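Local coordinates for GTP cyclohydrolase 1 type 2 homolog (Escherichia coli, Escherichia coli O157:H7, PDB 1NMO), which binds two iron ions in a dinuclear site within a toroidal hexamer and may take part in degrading radiation-damaged nucleotides, at residues Asp21-Lys32 against Asp58-Lys69. Sequence-based numbering, arbitrary orientation.
Sequences DYAPNGLQVEGK and DAVIVHHGYFWK. With FE (Fe (III) ion), chain G; FE (Fe (III) ion), chain H.
Across this contact the backbones of Tyr22 and Lys69 join through one hydrogen bond, Lys69 N to Tyr22 O at 2.9 Å, and the CA atoms of Ala23 and Trp68 come within 4.8 Å. Each segment gives one strand, 26-29 and 59-62, to the mixed five-stranded sheet of this NIF3-family protein. The two are not neighbours there: strand 92-95 runs between them, and Gln28 and Val29 both face its Leu93 in a classic beta bulge. Strand 26-29 and the loop before it instead meet the loop that follows strand 59-62, with Lys32 and Asp58 as a separate touch. Ala23 sets its CB over one face of the Trp68 six-membered ring, a CH-pi contact 4.0 Å from the centroid, while Tyr22 CB packs against CE3 of the same indole. The indole is also tied within its own loop by NE1 to Gly65 O. Pro24 CG and Val29 CG2 approach the Phe67 ring at its edge, as does the carbonyl oxygen of Gln28. Just before this loop come the metal ligands: His63 NE2 binds one iron and His64 NE2 the other, with Asp101, His215 and Glu219 completing the protein ligands. At the far end Lys32 brings NZ to Asp58 OD1 in a salt bridge of 2.7 Å; Asp58 OD2 takes Lys37 N. Gln28 runs out straight past CG (chi2 -174°), which carries its amide to the Tyr66 backbone. Its NE2 donates to Pro24 O and to a water that also donates to Tyr66 O, while OE1 accepts Tyr66 N on a lone pair in the carbonyl plane, at 2.7 Å and nearly straight (171°).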
ATOM      1  N   ASP A  21       5.713 -44.978  10.221  1.00 28.14           N
ATOM      2  CA  ASP A  21       5.902 -43.547  10.047  1.00 26.92           C
ATOM      3  C   ASP A  21       7.336 -43.036   9.723  1.00 27.09           C
ATOM      4  O   ASP A  21       8.328 -43.762   9.826  1.00 27.51           O
ATOM      5  CB  ASP A  21       5.408 -42.924  11.339  1.00 25.27           C
ATOM      6  CG  ASP A  21       4.620 -41.703  11.117  1.00 24.95           C
ATOM      7  OD1 ASP A  21       4.999 -40.906  10.215  1.00 22.81           O
ATOM      8  OD2 ASP A  21       3.631 -41.549  11.877  1.00 25.77           O
ATOM      9  N   TYR A  22       7.426 -41.767   9.343  1.00 27.21           N
ATOM     10  CA  TYR A  22       8.710 -41.100   9.049  1.00 26.63           C
ATOM     11  C   TYR A  22       9.290 -40.604  10.408  1.00 26.04           C
ATOM     12  O   TYR A  22      10.367 -39.959  10.462  1.00 26.09           O
ATOM     13  CB  TYR A  22       8.485 -39.863   8.158  1.00 26.03           C
ATOM     14  CG  TYR A  22       7.782 -40.129   6.875  1.00 27.97           C
ATOM     15  CD1 TYR A  22       8.501 -40.603   5.763  1.00 30.27           C
ATOM     16  CD2 TYR A  22       6.376 -39.938   6.750  1.00 29.09           C
ATOM     17  CE1 TYR A  22       7.853 -40.896   4.534  1.00 32.29           C
ATOM     18  CE2 TYR A  22       5.700 -40.232   5.528  1.00 30.58           C
ATOM     19  CZ  TYR A  22       6.454 -40.712   4.427  1.00 31.56           C
ATOM     20  OH  TYR A  22       5.865 -41.049   3.225  1.00 34.74           O
ATOM     21  N   ALA A  23       8.563 -40.832  11.500  1.00 24.16           N
ATOM     22  CA  ALA A  23       9.104 -40.353  12.756  1.00 23.21           C
ATOM     23  C   ALA A  23       8.463 -41.053  13.943  1.00 22.73           C
ATOM     24  O   ALA A  23       7.356 -41.611  13.858  1.00 23.13           O
ATOM     25  CB  ALA A  23       8.969 -38.819  12.851  1.00 22.37           C
ATOM     26  N   PRO A  24       9.176 -41.093  15.069  1.00 21.99           N
ATOM     27  CA  PRO A  24       8.484 -41.784  16.169  1.00 20.71           C
ATOM     28  C   PRO A  24       7.185 -41.126  16.611  1.00 19.82           C
ATOM     29  O   PRO A  24       7.100 -39.918  16.691  1.00 19.63           O
ATOM     30  CB  PRO A  24       9.508 -41.773  17.300  1.00 19.88           C
ATOM     31  CG  PRO A  24      10.437 -40.519  16.942  1.00 20.38           C
ATOM     32  CD  PRO A  24      10.566 -40.709  15.431  1.00 22.15           C
ATOM     33  N   ASN A  25       6.173 -41.930  16.907  1.00 19.69           N
ATOM     34  CA  ASN A  25       4.919 -41.400  17.432  1.00 19.39           C
ATOM     35  C   ASN A  25       4.857 -41.714  18.982  1.00 19.09           C
ATOM     36  O   ASN A  25       5.407 -42.741  19.455  1.00 19.44           O
ATOM     37  CB  ASN A  25       3.734 -41.991  16.640  1.00 16.75           C
ATOM     38  CG  ASN A  25       3.641 -41.445  15.237  1.00 17.25           C
ATOM     39  OD1 ASN A  25       3.556 -40.185  15.039  1.00 15.41           O
ATOM     40  ND2 ASN A  25       3.614 -42.376  14.204  1.00 14.38           N
ATOM     41  N   GLY A  26       4.237 -40.811  19.768  1.00 18.43           N
ATOM     42  CA  GLY A  26       4.140 -41.023  21.212  1.00 17.10           C
ATOM     43  C   GLY A  26       4.932 -39.982  21.999  1.00 17.28           C
ATOM     44  O   GLY A  26       5.010 -38.810  21.563  1.00 16.49           O
ATOM     45  N   LEU A  27       5.542 -40.394  23.127  1.00 16.47           N
ATOM     46  CA  LEU A  27       6.348 -39.458  23.970  1.00 16.18           C
ATOM     47  C   LEU A  27       7.634 -39.161  23.193  1.00 15.64           C
ATOM     48  O   LEU A  27       8.412 -40.089  22.997  1.00 15.79           O
ATOM     49  CB  LEU A  27       6.817 -40.158  25.243  1.00 15.02           C
ATOM     50  CG  LEU A  27       6.502 -39.413  26.511  1.00 17.27           C
ATOM     51  CD1 LEU A  27       7.389 -39.928  27.602  1.00 15.35           C
ATOM     52  CD2 LEU A  27       6.636 -37.951  26.339  1.00 14.01           C
ATOM     53  N   GLN A  28       7.908 -37.949  22.754  1.00 14.35           N
ATOM     54  CA  GLN A  28       9.187 -37.828  22.065  1.00 15.69           C
ATOM     55  C   GLN A  28      10.248 -37.215  22.991  1.00 16.61           C
ATOM     56  O   GLN A  28      11.450 -37.377  22.778  1.00 16.62           O
ATOM     57  CB  GLN A  28       9.056 -36.967  20.821  1.00 15.30           C
ATOM     58  CG  GLN A  28       8.025 -37.510  19.819  1.00 16.77           C
ATOM     59  CD  GLN A  28       8.059 -36.670  18.559  1.00 17.97           C
ATOM     60  OE1 GLN A  28       8.671 -35.586  18.544  1.00 16.67           O
ATOM     61  NE2 GLN A  28       7.417 -37.152  17.498  1.00 17.35           N
ATOM     62  N   VAL A  29       9.836 -36.498  24.022  1.00 16.37           N
ATOM     63  CA  VAL A  29      10.871 -35.911  24.894  1.00 17.19           C
ATOM     64  C   VAL A  29      10.235 -36.042  26.238  1.00 17.95           C
ATOM     65  O   VAL A  29       9.218 -35.429  26.503  1.00 19.32           O
ATOM     66  CB  VAL A  29      11.143 -34.422  24.568  1.00 15.64           C
ATOM     67  CG1 VAL A  29      12.335 -33.925  25.415  1.00 14.71           C
ATOM     68  CG2 VAL A  29      11.457 -34.262  23.023  1.00 15.45           C
ATOM     69  N   GLU A  30      10.797 -36.895  27.072  1.00 17.93           N
ATOM     70  CA  GLU A  30      10.263 -37.111  28.406  1.00 18.00           C
ATOM     71  C   GLU A  30      10.488 -35.928  29.340  1.00 18.88           C
ATOM     72  O   GLU A  30      11.535 -35.292  29.301  1.00 17.10           O
ATOM     73  CB  GLU A  30      10.935 -38.321  29.012  1.00 17.78           C
ATOM     74  CG  GLU A  30      10.234 -38.919  30.136  1.00 18.62           C
ATOM     75  CD  GLU A  30      11.107 -39.951  30.821  1.00 21.83           C
ATOM     76  OE1 GLU A  30      12.084 -40.451  30.164  1.00 21.48           O
ATOM     77  OE2 GLU A  30      10.812 -40.258  32.011  1.00 20.45           O
ATOM     78  N   GLY A  31       9.487 -35.689  30.205  1.00 20.26           N
ATOM     79  CA  GLY A  31       9.512 -34.633  31.212  1.00 18.64           C
ATOM     80  C   GLY A  31       8.936 -35.130  32.553  1.00 18.52           C
ATOM     81  O   GLY A  31       9.139 -36.308  32.905  1.00 17.19           O
ATOM     82  N   LYS A  32       8.284 -34.237  33.336  1.00 18.28           N
ATOM     83  CA  LYS A  32       7.745 -34.607  34.657  1.00 17.84           C
ATOM     84  C   LYS A  32       6.746 -35.741  34.503  1.00 19.12           C
ATOM     85  O   LYS A  32       5.933 -35.795  33.568  1.00 17.62           O
ATOM     86  CB  LYS A  32       7.086 -33.423  35.340  1.00 15.81           C
ATOM     87  CG  LYS A  32       6.058 -32.852  34.460  1.00 16.93           C
ATOM     88  CD  LYS A  32       5.217 -31.736  35.082  1.00 18.07           C
ATOM     89  CE  LYS A  32       6.030 -30.619  35.713  1.00 19.95           C
ATOM     90  NZ  LYS A  32       5.410 -29.320  35.272  1.00 17.82           N
ATOM     91  N   ASP A  58       2.343 -28.938  31.509  1.00 14.45           N
ATOM     92  CA  ASP A  58       3.098 -30.160  31.875  1.00 14.98           C
ATOM     93  C   ASP A  58       3.431 -31.013  30.577  1.00 15.11           C
ATOM     94  O   ASP A  58       4.318 -31.896  30.569  1.00 14.70           O
ATOM     95  CB  ASP A  58       2.263 -31.055  32.773  1.00 15.75           C
ATOM     96  CG  ASP A  58       1.916 -30.400  34.074  1.00 18.88           C
ATOM     97  OD1 ASP A  58       2.807 -29.785  34.713  1.00 22.05           O
ATOM     98  OD2 ASP A  58       0.747 -30.517  34.477  1.00 20.68           O
ATOM     99  N   ALA A  59       2.691 -30.793  29.501  1.00 13.32           N
ATOM    100  CA  ALA A  59       2.988 -31.535  28.280  1.00 13.42           C
ATOM    101  C   ALA A  59       2.642 -30.700  27.078  1.00 12.89           C
ATOM    102  O   ALA A  59       1.840 -29.766  27.152  1.00 13.18           O
ATOM    103  CB  ALA A  59       2.207 -32.792  28.231  1.00  9.45           C
ATOM    104  N   VAL A  60       3.232 -31.071  25.956  1.00 12.07           N
ATOM    105  CA  VAL A  60       2.890 -30.436  24.693  1.00 13.06           C
ATOM    106  C   VAL A  60       2.571 -31.564  23.750  1.00 12.19           C
ATOM    107  O   VAL A  60       3.301 -32.564  23.730  1.00 13.68           O
ATOM    108  CB  VAL A  60       4.050 -29.661  24.108  1.00 10.88           C
ATOM    109  CG1 VAL A  60       3.725 -29.172  22.666  1.00 10.40           C
ATOM    110  CG2 VAL A  60       4.230 -28.503  24.961  1.00 11.78           C
ATOM    111  N   ILE A  61       1.445 -31.455  23.034  1.00 10.95           N
ATOM    112  CA  ILE A  61       1.097 -32.487  22.067  1.00 10.50           C
ATOM    113  C   ILE A  61       0.945 -31.809  20.678  1.00 10.87           C
ATOM    114  O   ILE A  61       0.333 -30.727  20.566  1.00 11.07           O
ATOM    115  CB  ILE A  61      -0.188 -33.220  22.459  1.00  9.28           C
ATOM    116  CG1 ILE A  61      -0.060 -33.823  23.869  1.00  6.23           C
ATOM    117  CG2 ILE A  61      -0.435 -34.279  21.394  1.00  8.83           C
ATOM    118  CD1 ILE A  61      -1.256 -34.681  24.340  1.00  3.54           C
ATOM    119  N   VAL A  62       1.510 -32.428  19.635  1.00  9.78           N
ATOM    120  CA  VAL A  62       1.529 -31.840  18.310  1.00  9.53           C
ATOM    121  C   VAL A  62       1.384 -32.820  17.177  1.00 10.42           C
ATOM    122  O   VAL A  62       1.453 -34.021  17.417  1.00  9.21           O
ATOM    123  CB  VAL A  62       2.882 -31.121  18.032  1.00  9.76           C
ATOM    124  CG1 VAL A  62       3.096 -29.953  18.973  1.00  7.15           C
ATOM    125  CG2 VAL A  62       3.999 -32.083  18.138  1.00  8.45           C
ATOM    126  N   HIS A  63       1.098 -32.309  15.962  1.00  8.80           N
ATOM    127  CA  HIS A  63       1.028 -33.164  14.794  1.00  9.79           C
ATOM    128  C   HIS A  63       2.445 -33.368  14.232  1.00 10.45           C
ATOM    129  O   HIS A  63       2.739 -34.450  13.719  1.00  8.11           O
ATOM    130  CB  HIS A  63       0.172 -32.561  13.730  1.00 10.02           C
ATOM    131  CG  HIS A  63       0.041 -33.398  12.485  1.00 12.07           C
ATOM    132  ND1 HIS A  63      -0.025 -34.785  12.500  1.00 10.45           N
ATOM    133  CD2 HIS A  63      -0.035 -33.026  11.174  1.00 12.82           C
ATOM    134  CE1 HIS A  63      -0.124 -35.224  11.247  1.00 12.95           C
ATOM    135  NE2 HIS A  63      -0.125 -34.178  10.420  1.00 11.98           N
ATOM    136  N   HIS A  64       3.296 -32.323  14.325  1.00 11.13           N
ATOM    137  CA  HIS A  64       4.693 -32.340  13.850  1.00 12.74           C
ATOM    138  C   HIS A  64       5.717 -32.100  14.985  1.00 13.74           C
ATOM    139  O   HIS A  64       5.991 -30.958  15.410  1.00 13.13           O
ATOM    140  CB  HIS A  64       4.938 -31.252  12.810  1.00 14.10           C
ATOM    141  CG  HIS A  64       4.087 -31.353  11.592  1.00 13.73           C
ATOM    142  ND1 HIS A  64       3.029 -30.501  11.358  1.00 12.23           N
ATOM    143  CD2 HIS A  64       4.145 -32.190  10.528  1.00 14.98           C
ATOM    144  CE1 HIS A  64       2.483 -30.798  10.198  1.00 14.85           C
ATOM    145  NE2 HIS A  64       3.140 -31.815   9.672  1.00 15.93           N
ATOM    146  N   GLY A  65       6.314 -33.181  15.476  1.00 14.96           N
ATOM    147  CA  GLY A  65       7.276 -33.043  16.566  1.00 13.17           C
ATOM    148  C   GLY A  65       8.652 -33.100  15.988  1.00 14.10           C
ATOM    149  O   GLY A  65       8.886 -32.464  14.960  1.00 12.42           O
ATOM    150  N   TYR A  66       9.559 -33.891  16.586  1.00 14.19           N
ATOM    151  CA  TYR A  66      10.960 -33.915  16.094  1.00 15.52           C
ATOM    152  C   TYR A  66      11.470 -35.294  15.642  1.00 15.81           C
ATOM    153  O   TYR A  66      10.703 -36.243  15.470  1.00 15.65           O
ATOM    154  CB  TYR A  66      11.894 -33.412  17.204  1.00 12.70           C
ATOM    155  CG  TYR A  66      11.496 -32.108  17.876  1.00 12.26           C
ATOM    156  CD1 TYR A  66      10.890 -31.124  17.164  1.00 12.25           C
ATOM    157  CD2 TYR A  66      11.727 -31.869  19.259  1.00 10.78           C
ATOM    158  CE1 TYR A  66      10.484 -29.932  17.776  1.00 12.62           C
ATOM    159  CE2 TYR A  66      11.327 -30.657  19.871  1.00  9.16           C
ATOM    160  CZ  TYR A  66      10.691 -29.704  19.101  1.00 10.26           C
ATOM    161  OH  TYR A  66      10.156 -28.505  19.592  1.00 10.84           O
ATOM    162  N   PHE A  67      12.781 -35.371  15.415  1.00 16.99           N
ATOM    163  CA  PHE A  67      13.447 -36.649  15.087  1.00 17.96           C
ATOM    164  C   PHE A  67      12.956 -37.320  13.823  1.00 19.62           C
ATOM    165  O   PHE A  67      12.698 -38.524  13.831  1.00 19.06           O
ATOM    166  CB  PHE A  67      13.226 -37.588  16.255  1.00 17.00           C
ATOM    167  CG  PHE A  67      13.489 -36.924  17.581  1.00 16.64           C
ATOM    168  CD1 PHE A  67      14.659 -36.202  17.767  1.00 15.52           C
ATOM    169  CD2 PHE A  67      12.588 -37.008  18.616  1.00 16.05           C
ATOM    170  CE1 PHE A  67      14.925 -35.564  18.972  1.00 14.23           C
ATOM    171  CE2 PHE A  67      12.839 -36.391  19.802  1.00 15.90           C
ATOM    172  CZ  PHE A  67      14.034 -35.659  19.972  1.00 15.13           C
ATOM    173  N   TRP A  68      12.767 -36.520  12.766  1.00 22.20           N
ATOM    174  CA  TRP A  68      12.345 -37.016  11.445  1.00 23.02           C
ATOM    175  C   TRP A  68      13.473 -37.883  10.833  1.00 24.28           C
ATOM    176  O   TRP A  68      14.696 -37.596  10.998  1.00 22.26           O
ATOM    177  CB  TRP A  68      12.042 -35.839  10.505  1.00 22.40           C
ATOM    178  CG  TRP A  68      10.858 -35.072  10.964  1.00 24.82           C
ATOM    179  CD1 TRP A  68      10.870 -34.019  11.868  1.00 25.44           C
ATOM    180  CD2 TRP A  68       9.449 -35.430  10.787  1.00 24.99           C
ATOM    181  NE1 TRP A  68       9.559 -33.726  12.282  1.00 24.32           N
ATOM    182  CE2 TRP A  68       8.675 -34.552  11.637  1.00 23.98           C
ATOM    183  CE3 TRP A  68       8.762 -36.400  10.004  1.00 24.57           C
ATOM    184  CZ2 TRP A  68       7.255 -34.625  11.723  1.00 23.87           C
ATOM    185  CZ3 TRP A  68       7.345 -36.470  10.095  1.00 22.48           C
ATOM    186  CH2 TRP A  68       6.613 -35.581  10.950  1.00 23.39           C
ATOM    187  N   LYS A  69      13.035 -38.908  10.099  1.00 24.84           N
ATOM    188  CA  LYS A  69      13.963 -39.798   9.487  1.00 27.10           C
ATOM    189  C   LYS A  69      14.892 -39.029   8.549  1.00 28.05           C
ATOM    190  O   LYS A  69      14.470 -38.203   7.683  1.00 26.76           O
ATOM    191  CB  LYS A  69      13.251 -40.950   8.743  1.00 28.78           C
ATOM    192  CG  LYS A  69      14.132 -42.219   8.578  1.00 31.26           C
ATOM    193  CD  LYS A  69      13.590 -43.477   9.389  1.00 33.28           C
ATOM    194  CE  LYS A  69      12.033 -43.649   9.312  1.00 33.61           C
ATOM    195  NZ  LYS A  69      11.455 -44.070   7.964  1.00 34.85           N
TER
HETATM  196 FE    FE G 301       1.875 -32.167   7.989  1.00 30.80          FE
HETATM  197 FE    FE H 302      -0.142 -34.606   7.925  1.00 25.37          FE
HETATM  198  O   HOH W   1       7.726 -35.973  14.927  1.00 21.20           O
HETATM  199  O   HOH W   2      -0.422 -35.461   5.729  1.00 20.34           O